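Local coordinates for protein 6-phospho-beta-d glycosidase (Streptococcus pyogenes, PDB 5FOO) that probably hydrolyses 6-phospho-beta-glucosides and is a family 1 glycoside hydrolase, built as a TIM barrel, whose pocket binds 6-phosphocyclophellitol, at residues 168-172 and 173-177; 245-248 and 249-253; 325-328 and 329-333. The protein carries 1 engineered substitution. All coordinates share one frame; numbering follows the deposited sequence.

How the contacts relate
The three contacts follow one another along the chain and lie in segments that follow strands of the eight-stranded parallel barrel. Contact 1 is the end of helix 166-174, after strand 159-161. Contact 2 is a turn of helix 235-258, after strand 218-224. Contact 3 is a surface turn before strand 332-334, between barrel strands 293-297 and 362-367. The centres of contacts 1 and 2 are about 15 Å apart, and the helices after the fourth and fifth strands meet here, through E171 and W247. Contact 3 is more remote. Its centre is about 24 Å from that of contact 1 and about 23 Å from that of contact 2, and it touches neither.

Contact 1: 168-172 and 173-177; sequences VVVEG and SYLMQ
E171 and L175 both have CG anti to the carbonyl carbon (chi1 -73° and -67°), which lays each CG beside its own backbone N. The four-residue spacing brings E171 of helix 166-174 together with L175, just past its end. The two chains cross at a slant, and E171 CG meets L175 CD1 at 3.8 Å. This is the C-terminal end of the helix that follows the fourth barrel strand and begins just after N164 and E165 of the ligand pocket.

The helix runs to Y174. S173 N bonds to V169 O at 3.0 Å, and Y174 N makes a more bent bond to V170 O. At L175 the chain leaves helical angles, and E171 O takes two donors. L175 N reaches it at 2.9 Å and M176 N at 2.8 Å. The M176 bond is the straighter of the two (158°) and spans five residues instead of four, so the last turn is widened.

The polar ends bond to other parts of the fold. Y174 OH bonds to E134, and S173 OG bonds to the backbone O of Y180. V170 and Y174 pack on helix 186-208. The E171 chain runs out straight beyond CG to helix 235-258, where its OE2 is hydrogen-bonded to W247 NE1. V170 CG1 lies 4.4 Å from L175 CD1, and both methyls also pack against W247 CZ2.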
loop_
_atom_site.group_PDB
_atom_site.type_symbol
_atom_site.label_atom_id
_atom_site.label_comp_id
_atom_site.label_asym_id
_atom_site.label_seq_id
_atom_site.Cartn_x
_atom_site.Cartn_y
_atom_site.Cartn_z
ATOM N N VAL A 168 7.674 3.378 -1.500
ATOM C CA VAL A 168 7.362 4.317 -0.428
ATOM C C VAL A 168 8.253 4.061 0.815
ATOM O O VAL A 168 8.658 4.988 1.474
ATOM C CB VAL A 168 5.857 4.340 -0.054
ATOM C CG1 VAL A 168 5.599 5.240 1.127
ATOM C CG2 VAL A 168 5.007 4.798 -1.261
ATOM N N VAL A 169 8.549 2.813 1.132
ATOM C CA VAL A 169 9.511 2.504 2.189
ATOM C C VAL A 169 10.942 3.007 1.823
ATOM O O VAL A 169 11.649 3.551 2.686
ATOM C CB VAL A 169 9.566 0.990 2.427
ATOM C CG1 VAL A 169 10.705 0.605 3.354
ATOM C CG2 VAL A 169 8.265 0.521 3.051
ATOM N N VAL A 170 11.365 2.747 0.591
ATOM C CA VAL A 170 12.638 3.153 0.116
ATOM C C VAL A 170 12.734 4.693 0.240
ATOM O O VAL A 170 13.710 5.184 0.760
ATOM C CB VAL A 170 12.773 2.827 -1.350
ATOM C CG1 VAL A 170 13.993 3.520 -1.985
ATOM C CG2 VAL A 170 12.853 1.334 -1.587
ATOM N N GLU A 171 11.718 5.418 -0.251
ATOM C CA GLU A 171 11.716 6.858 -0.247
ATOM C C GLU A 171 11.579 7.425 1.140
ATOM O O GLU A 171 12.436 8.238 1.556
ATOM C CB GLU A 171 10.689 7.449 -1.239
ATOM C CG GLU A 171 11.252 7.218 -2.656
ATOM C CD GLU A 171 10.454 7.816 -3.835
ATOM O OE1 GLU A 171 9.294 8.250 -3.545
ATOM O OE2 GLU A 171 11.022 7.831 -5.033
ATOM N N GLY A 172 10.589 6.927 1.886
ATOM C CA GLY A 172 10.344 7.342 3.270
ATOM C C GLY A 172 11.527 7.211 4.206
ATOM O O GLY A 172 11.866 8.201 4.938
ATOM N N SER A 173 12.149 6.035 4.212
ATOM C CA SER A 173 13.225 5.732 5.115
ATOM C C SER A 173 14.584 6.300 4.640
ATOM O O SER A 173 15.441 6.682 5.463
ATOM C CB SER A 173 13.316 4.195 5.388
ATOM O OG SER A 173 12.357 3.759 6.386
ATOM N N TYR A 174 14.799 6.358 3.333
ATOM C CA TYR A 174 16.151 6.603 2.839
ATOM C C TYR A 174 16.353 7.795 1.878
ATOM O O TYR A 174 17.459 8.020 1.499
ATOM C CB TYR A 174 16.727 5.312 2.258
ATOM C CG TYR A 174 16.916 4.196 3.311
ATOM C CD1 TYR A 174 18.027 4.179 4.116
ATOM C CD2 TYR A 174 15.930 3.182 3.520
ATOM C CE1 TYR A 174 18.221 3.205 5.091
ATOM C CE2 TYR A 174 16.121 2.169 4.483
ATOM C CZ TYR A 174 17.268 2.173 5.271
ATOM O OH TYR A 174 17.486 1.233 6.255
ATOM N N LEU A 175 15.305 8.545 1.518
ATOM C CA LEU A 175 15.417 9.687 0.554
ATOM C C LEU A 175 14.725 10.967 1.032
ATOM O O LEU A 175 15.317 12.014 1.014
ATOM C CB LEU A 175 14.884 9.325 -0.854
ATOM C CG LEU A 175 15.756 8.264 -1.563
ATOM C CD1 LEU A 175 15.054 7.660 -2.800
ATOM C CD2 LEU A 175 17.134 8.793 -1.948
ATOM N N MET A 176 13.488 10.871 1.505
ATOM C CA MET A 176 12.615 12.027 1.659
ATOM C C MET A 176 12.181 12.289 3.078
ATOM O O MET A 176 11.316 13.114 3.296
ATOM C CB MET A 176 11.359 11.820 0.794
ATOM C CG MET A 176 11.601 11.503 -0.684
ATOM S SD MET A 176 12.120 12.931 -1.665
ATOM C CE MET A 176 10.646 14.000 -1.759
ATOM N N GLN A 177 12.695 11.526 4.034
ATOM C CA GLN A 177 12.503 11.795 5.463
ATOM C C GLN A 177 11.090 11.707 6.042
ATOM O O GLN A 177 10.747 12.470 6.893
ATOM C CB GLN A 177 13.207 13.113 5.847
ATOM C CG GLN A 177 14.637 13.154 5.359
ATOM C CD GLN A 177 15.330 14.466 5.749
ATOM O OE1 GLN A 177 15.558 15.322 4.917
ATOM N NE2 GLN A 177 15.663 14.602 7.001
#

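Contact 2: 245-248 and 249-253; sequences ELWN and NDLFM
A wider pi-type turn interrupts helix 235-258 where N249 and D250 both bond to the carbonyl of E245. This helix follows the fifth strand of the TIM barrel. N249 N reaches E245 O at 2.9 Å, and D250 N reaches it at 2.9 Å along a nearly straight N-H (169°). One oxygen thus serves both a four-residue and a five-residue step. L251 N then makes a weak bond to L246 O at 3.1 Å, again five residues on.

A water bridges two backbone groups that lie five residues apart at this widened turn. It donates to W247 O at 2.8 Å and accepts from F252 N at 3.0 Å.

W247 and L251 lie side by side and point the same way. Each has CG anti to its backbone N (chi1 176° and -169°), which brings L251 CD1 obliquely to within 4.0 Å of W247 CZ3. The indole meets W317 edge-to-face and also packs on V190 of helix 186-208, while its NE1 is hydrogen-bonded to E171 OE2. One residue earlier in each segment, L246 CD2 lies 3.5 Å from D250 OD2.

E245 OE2 bonds to the backbone N of A228. N248 ND2 is held by A244 O and Y323 OH, and it lies in the plane of the W247 ring, at its edge. The other methyl of L251, CD2, sits 4.0 Å above the plane of the F252 ring, over its centre.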
loop_
_atom_site.group_PDB
_atom_site.type_symbol
_atom_site.label_atom_id
_atom_site.label_comp_id
_atom_site.label_asym_id
_atom_site.label_seq_id
_atom_site.Cartn_x
_atom_site.Cartn_y
_atom_site.Cartn_z
ATOM N N GLU A 245 9.534 7.344 -14.425
ATOM C CA GLU A 245 8.786 6.067 -14.563
ATOM C C GLU A 245 9.698 4.927 -14.316
ATOM O O GLU A 245 9.334 4.029 -13.569
ATOM C CB GLU A 245 8.092 5.932 -15.911
ATOM C CG GLU A 245 7.106 7.088 -16.070
ATOM C CD GLU A 245 5.727 6.735 -16.502
ATOM O OE1 GLU A 245 5.558 5.634 -17.000
ATOM O OE2 GLU A 245 4.826 7.594 -16.346
ATOM N N LEU A 246 10.900 4.976 -14.884
ATOM C CA LEU A 246 11.843 3.869 -14.680
ATOM C C LEU A 246 12.047 3.509 -13.216
ATOM O O LEU A 246 12.084 2.317 -12.874
ATOM C CB LEU A 246 13.228 4.125 -15.263
ATOM C CG LEU A 246 13.483 4.005 -16.739
ATOM C CD1 LEU A 246 14.924 4.438 -16.984
ATOM C CD2 LEU A 246 13.290 2.568 -17.185
ATOM N N TRP A 247 12.269 4.545 -12.393
ATOM C CA TRP A 247 12.470 4.425 -10.976
ATOM C C TRP A 247 11.161 4.153 -10.220
ATOM O O TRP A 247 11.078 3.171 -9.509
ATOM C CB TRP A 247 13.192 5.687 -10.393
ATOM C CG TRP A 247 13.329 5.661 -8.922
ATOM C CD1 TRP A 247 12.543 6.346 -8.039
ATOM C CD2 TRP A 247 14.307 4.963 -8.125
ATOM N NE1 TRP A 247 12.921 6.079 -6.769
ATOM C CE2 TRP A 247 13.990 5.208 -6.789
ATOM C CE3 TRP A 247 15.384 4.120 -8.409
ATOM C CZ2 TRP A 247 14.719 4.689 -5.759
ATOM C CZ3 TRP A 247 16.106 3.615 -7.385
ATOM C CH2 TRP A 247 15.771 3.883 -6.067
ATOM N N ASN A 248 10.193 5.048 -10.316
ATOM C CA ASN A 248 9.018 4.985 -9.434
ATOM C C ASN A 248 8.050 3.837 -9.779
ATOM O O ASN A 248 7.308 3.404 -8.919
ATOM C CB ASN A 248 8.244 6.320 -9.370
ATOM C CG ASN A 248 9.081 7.437 -8.771
ATOM O OD1 ASN A 248 9.278 7.494 -7.555
ATOM N ND2 ASN A 248 9.662 8.281 -9.634
ATOM N N ASN A 249 8.057 3.392 -11.030
ATOM C CA ASN A 249 7.142 2.355 -11.503
ATOM C C ASN A 249 7.878 1.083 -11.937
ATOM O O ASN A 249 7.617 0.005 -11.369
ATOM C CB ASN A 249 6.233 2.893 -12.604
ATOM C CG ASN A 249 5.348 4.022 -12.088
ATOM O OD1 ASN A 249 5.175 4.172 -10.884
ATOM N ND2 ASN A 249 4.788 4.775 -12.961
ATOM N N ASP A 250 8.788 1.216 -12.903
ATOM C CA ASP A 250 9.358 0.048 -13.568
ATOM C C ASP A 250 10.167 -0.873 -12.701
ATOM O O ASP A 250 10.077 -2.095 -12.889
ATOM C CB ASP A 250 10.178 0.428 -14.751
ATOM C CG ASP A 250 9.390 1.077 -15.831
ATOM O OD1 ASP A 250 8.184 1.400 -15.667
ATOM O OD2 ASP A 250 10.012 1.332 -16.847
ATOM N N LEU A 251 10.953 -0.327 -11.762
ATOM C CA LEU A 251 11.854 -1.146 -10.936
ATOM C C LEU A 251 11.004 -2.292 -10.322
ATOM O O LEU A 251 11.255 -3.453 -10.544
ATOM C CB LEU A 251 12.503 -0.292 -9.834
ATOM C CG LEU A 251 13.656 -0.905 -9.041
ATOM C CD1 LEU A 251 14.319 0.123 -8.100
ATOM C CD2 LEU A 251 13.212 -2.079 -8.198
ATOM N N PHE A 252 9.995 -1.946 -9.551
ATOM C CA PHE A 252 9.264 -2.988 -8.839
ATOM C C PHE A 252 8.278 -3.766 -9.758
ATOM O O PHE A 252 8.046 -4.955 -9.505
ATOM C CB PHE A 252 8.564 -2.456 -7.589
ATOM C CG PHE A 252 9.496 -2.176 -6.428
ATOM C CD1 PHE A 252 10.124 -3.194 -5.749
ATOM C CD2 PHE A 252 9.743 -0.855 -6.010
ATOM C CE1 PHE A 252 10.980 -2.944 -4.663
ATOM C CE2 PHE A 252 10.635 -0.584 -4.959
ATOM C CZ PHE A 252 11.238 -1.633 -4.269
ATOM N N MET A 253 7.684 -3.107 -10.753
ATOM C CA MET A 253 6.768 -3.779 -11.686
ATOM C C MET A 253 7.463 -4.826 -12.537
ATOM O O MET A 253 6.973 -5.925 -12.644
ATOM C CB MET A 253 6.041 -2.826 -12.595
ATOM C CG MET A 253 4.916 -2.066 -11.917
ATOM S SD MET A 253 3.475 -3.084 -11.523
ATOM C CE MET A 253 2.901 -3.462 -13.177
HETATM O O HOH W 1 9.470 0.931 -8.971
#

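Contact 3: 325-328 and 329-333. Engineered in segment 329-333: H331 (natural residue Arg).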
loop_
_atom_site.group_PDB
_atom_site.type_symbol
_atom_site.label_atom_id
_atom_site.label_comp_id
_atom_site.label_asym_id
_atom_site.label_seq_id
_atom_site.Cartn_x
_atom_site.Cartn_y
_atom_site.Cartn_z
ATOM N N PRO A 325 9.292 17.718 -9.427
ATOM C CA PRO A 325 7.839 17.771 -9.440
ATOM C C PRO A 325 7.351 18.938 -10.249
ATOM O O PRO A 325 7.972 19.983 -10.209
ATOM C CB PRO A 325 7.490 17.986 -7.957
ATOM C CG PRO A 325 8.591 17.348 -7.230
ATOM C CD PRO A 325 9.829 17.589 -8.070
ATOM N N TYR A 326 6.231 18.794 -10.968
ATOM C CA TYR A 326 5.686 19.895 -11.714
ATOM C C TYR A 326 4.229 20.106 -11.308
ATOM O O TYR A 326 3.492 19.134 -11.085
ATOM C CB TYR A 326 5.868 19.634 -13.199
ATOM C CG TYR A 326 5.112 20.568 -14.096
ATOM C CD1 TYR A 326 5.489 21.905 -14.210
ATOM C CD2 TYR A 326 3.977 20.141 -14.790
ATOM C CE1 TYR A 326 4.795 22.765 -15.057
ATOM C CE2 TYR A 326 3.250 20.993 -15.606
ATOM C CZ TYR A 326 3.669 22.312 -15.713
ATOM O OH TYR A 326 3.007 23.161 -16.506
ATOM N N LEU A 327 3.824 21.364 -11.169
ATOM C CA LEU A 327 2.425 21.705 -10.948
ATOM C C LEU A 327 1.848 22.300 -12.228
ATOM O O LEU A 327 2.426 23.209 -12.811
ATOM C CB LEU A 327 2.255 22.639 -9.743
ATOM C CG LEU A 327 1.829 21.951 -8.438
ATOM C CD1 LEU A 327 3.003 21.222 -7.749
ATOM C CD2 LEU A 327 1.169 23.004 -7.553
ATOM N N MET A 328 0.716 21.746 -12.658
ATOM C CA MET A 328 0.090 22.088 -13.919
ATOM C C MET A 328 -0.901 23.243 -13.613
ATOM O O MET A 328 -1.850 23.051 -12.847
ATOM C CB MET A 328 -0.656 20.874 -14.533
ATOM C CG MET A 328 -1.321 21.114 -15.884
ATOM S SD MET A 328 -2.345 19.747 -16.479
ATOM C CE MET A 328 -3.646 19.522 -15.268
ATOM N N PRO A 329 -0.677 24.424 -14.211
ATOM C CA PRO A 329 -1.689 25.455 -14.069
ATOM C C PRO A 329 -3.116 24.994 -14.460
ATOM O O PRO A 329 -3.310 24.380 -15.486
ATOM C CB PRO A 329 -1.161 26.595 -14.996
ATOM C CG PRO A 329 0.334 26.307 -15.187
ATOM C CD PRO A 329 0.424 24.816 -15.143
ATOM N N GLY A 330 -4.126 25.285 -13.644
ATOM C CA GLY A 330 -5.481 24.834 -13.939
ATOM C C GLY A 330 -5.791 23.420 -13.387
ATOM O O GLY A 330 -6.880 22.935 -13.586
ATOM N N HIS A 331 -4.911 22.787 -12.602
ATOM C CA HIS A 331 -5.223 21.420 -12.109
ATOM C C HIS A 331 -6.350 21.476 -11.098
ATOM O O HIS A 331 -6.533 22.496 -10.424
ATOM C CB HIS A 331 -3.996 20.706 -11.505
ATOM C CG HIS A 331 -3.429 21.380 -10.292
ATOM N ND1 HIS A 331 -2.497 22.378 -10.373
ATOM C CD2 HIS A 331 -3.684 21.218 -8.981
ATOM C CE1 HIS A 331 -2.214 22.825 -9.168
ATOM N NE2 HIS A 331 -2.926 22.138 -8.307
ATOM N N ARG A 332 -7.089 20.378 -10.969
ATOM C CA ARG A 332 -8.160 20.304 -9.958
ATOM C C ARG A 332 -7.472 19.852 -8.682
ATOM O O ARG A 332 -6.588 19.043 -8.751
ATOM C CB ARG A 332 -9.243 19.295 -10.349
ATOM C CG ARG A 332 -10.071 19.637 -11.598
ATOM C CD ARG A 332 -10.819 18.354 -12.041
ATOM N NE ARG A 332 -12.016 18.024 -11.209
ATOM C CZ ARG A 332 -12.533 16.787 -10.960
ATOM N NH1 ARG A 332 -12.008 15.656 -11.433
ATOM N NH2 ARG A 332 -13.616 16.676 -10.196
ATOM N N MET A 333 -7.891 20.336 -7.525
ATOM C CA MET A 333 -7.127 20.114 -6.302
ATOM C C MET A 333 -8.026 19.880 -5.064
ATOM O O MET A 333 -9.193 20.355 -4.959
ATOM C CB MET A 333 -6.165 21.294 -6.101
ATOM C CG MET A 333 -5.020 21.018 -5.132
ATOM S SD MET A 333 -4.272 22.545 -4.482
ATOM C CE MET A 333 -5.701 23.406 -3.868
#
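The imidazole of H331 meets M328 at its edge: the carbonyl oxygen of M328 lies 3° out of the ring plane. H331 ND1 donates to M328 O at 2.6 Å. L327 CD2 approaches H331 CE1 obliquely, at 3.8 Å. On one face of the Y326 ring sits M328 N, 3.9 Å above the plane, offset toward the rim. Y326 OH lies 3.4 Å from P329 CD, and the two side chains cross at about a right angle.

M328 to H331 form a type II beta turn. H331 N closes it on M328 O at 3.1 Å. The turn leads into strand 332-334, which pairs antiparallel with strand 339-341; K337 and W339 of this hairpin line the ligand pocket. P329 and G330 fill the two central positions, G330 with a positive phi of 88°.

H331 is an engineered residue, arginine in the natural sequence. Its chi1 of 63° puts CG between the backbone N and the carbonyl carbon, which turns ND1 to M328 O. The M328 and H331 side chains slide past each other in opposite directions, with M328 CE 4.0 Å from H331 CB. H331 N and ND1 reach M328 O from opposite faces of the carbonyl plane.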